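Local coordinates for substrate binding periplasmic protein (Ralstonia solanacearum, PDB 3LOP) that binds leucine and probably serves as the periplasmic substrate-binding component of an amino acid transport system, at residues L147-E150 / D151-K155. Residues are numbered along the deposited sequence; the frame is centred on the assembly and turned at random.
Sequences LYQE and DALGK. With LEU (leucine), chain B.
Gln-149 and Asp-151 meet through their side chains where a strand hands over to a helix. The Gln-149 amide gives NE2 to Asp-151 OD1 at 3.1 Å, with OD1 close to the amide plane; a weak second bond runs from the same NE2 to OD2. The two flat groups are turned 64° apart, and NE2 comes down on OD1 from above the carboxylate plane. From the opposite face, Leu-153 N donates to OD1 at 2.9 Å, the N-cap bond that opens helix 152-166. With CG between the backbone N and the carbonyl carbon (chi1 81°), the Asp-151 carboxylate is folded back over the helix start, where both donors can meet it. OD2 is further held in a salt bridge with Arg-180, and Gln-149 OE1 is hydrogen-bonded to Tyr-178 OH, so the amide is fixed at both ends. The nearby arginine and the helix N-terminus would both be expected to favour a charged aspartate.

The backbone turns tightly here: Asp-151 N donates to Gln-149 O at 2.8 Å, closing an inverse gamma turn centred on Glu-150. That same oxygen receives a CA-H...O contact from Gly-154 CA at 3.0 Å, with the strand end pressed against the first helical turn. Tyr-148 packs on the glycine as well, its CB 3.7 Å from Gly-154 CA, which lies at the edge of the ring. On the pocket side, Leu-153 sends its CD1 to within 3.3 Å of CD1 of the bound leucine, while its side chain crosses that of Gln-149 at about a right angle, with CB and CD2 both touching NE2. This is the strand-to-helix turn of a beta-alpha-beta unit (144-149, 152-166, 174-178) in a periplasmic binding protein, with the capped helix start setting the Leu-153 side chain against that of the bound leucine.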
# COMPACT_ATOMS: atom_id res chain seq x y z
N LEU A 147 -12.93 -7.39 10.48
CA LEU A 147 -13.40 -6.01 10.43
C LEU A 147 -13.18 -5.66 8.96
O LEU A 147 -12.07 -5.84 8.46
CB LEU A 147 -12.53 -5.09 11.28
CG LEU A 147 -12.81 -3.60 11.04
CD1 LEU A 147 -14.16 -3.23 11.63
CD2 LEU A 147 -11.71 -2.75 11.67
N TYR A 148 -14.22 -5.20 8.27
CA TYR A 148 -14.05 -4.87 6.86
C TYR A 148 -14.67 -3.54 6.45
O TYR A 148 -15.71 -3.14 6.96
CB TYR A 148 -14.61 -5.98 5.97
CG TYR A 148 -16.12 -6.14 6.03
CD1 TYR A 148 -16.72 -6.84 7.08
CD2 TYR A 148 -16.93 -5.62 5.03
CE1 TYR A 148 -18.11 -7.01 7.12
CE2 TYR A 148 -18.32 -5.77 5.07
CZ TYR A 148 -18.89 -6.47 6.12
OH TYR A 148 -20.26 -6.64 6.16
N GLN A 149 -14.01 -2.86 5.51
CA GLN A 149 -14.51 -1.59 5.01
C GLN A 149 -15.70 -1.89 4.09
O GLN A 149 -15.67 -2.83 3.31
CB GLN A 149 -13.40 -0.86 4.26
CG GLN A 149 -13.78 0.53 3.75
CD GLN A 149 -12.57 1.35 3.38
OE1 GLN A 149 -11.90 1.92 4.24
NE2 GLN A 149 -12.26 1.39 2.09
N GLU A 150 -16.74 -1.07 4.20
CA GLU A 150 -17.94 -1.28 3.40
C GLU A 150 -17.81 -0.80 1.96
O GLU A 150 -18.49 0.13 1.52
CB GLU A 150 -19.13 -0.59 4.08
CG GLU A 150 -20.48 -1.01 3.53
CD GLU A 150 -21.61 -0.66 4.46
OE1 GLU A 150 -21.72 0.52 4.86
OE2 GLU A 150 -22.40 -1.57 4.81
N ASP A 151 -16.92 -1.47 1.22
CA ASP A 151 -16.67 -1.17 -0.18
C ASP A 151 -15.75 -2.25 -0.76
O ASP A 151 -15.59 -3.32 -0.17
CB ASP A 151 -16.05 0.23 -0.34
CG ASP A 151 -14.56 0.27 -0.07
OD1 ASP A 151 -14.04 -0.64 0.62
OD2 ASP A 151 -13.90 1.22 -0.55
N ALA A 152 -15.15 -1.98 -1.92
CA ALA A 152 -14.28 -2.95 -2.57
C ALA A 152 -13.16 -3.52 -1.69
O ALA A 152 -12.84 -4.71 -1.79
CB ALA A 152 -13.68 -2.35 -3.83
N LEU A 153 -12.57 -2.70 -0.83
CA LEU A 153 -11.51 -3.18 0.05
C LEU A 153 -12.03 -4.27 0.98
O LEU A 153 -11.40 -5.32 1.12
CB LEU A 153 -10.93 -2.04 0.89
CG LEU A 153 -9.99 -2.49 2.03
CD1 LEU A 153 -8.81 -3.25 1.45
CD2 LEU A 153 -9.52 -1.28 2.83
N GLY A 154 -13.17 -4.02 1.61
CA GLY A 154 -13.75 -5.00 2.51
C GLY A 154 -14.13 -6.28 1.81
O GLY A 154 -13.99 -7.37 2.35
N LYS A 155 -14.64 -6.15 0.58
CA LYS A 155 -15.03 -7.30 -0.21
C LYS A 155 -13.81 -8.18 -0.48
O LYS A 155 -13.89 -9.41 -0.40
CB LYS A 155 -15.65 -6.84 -1.53
CG LYS A 155 -16.00 -7.97 -2.48
CD LYS A 155 -16.52 -7.42 -3.80
CE LYS A 155 -15.48 -6.53 -4.47
NZ LYS A 155 -16.01 -5.88 -5.70
N LEU B . -5.05 1.70 -0.79
CA LEU B . -5.70 1.76 0.55
C LEU B . -4.66 2.05 1.62
O LEU B . -5.07 2.52 2.70
CB LEU B . -6.38 0.44 0.84
CG LEU B . -7.18 0.09 -0.41
CD1 LEU B . -7.11 -1.34 -0.69
CD2 LEU B . -8.58 0.54 -0.25
OXT LEU B . -3.46 1.79 1.36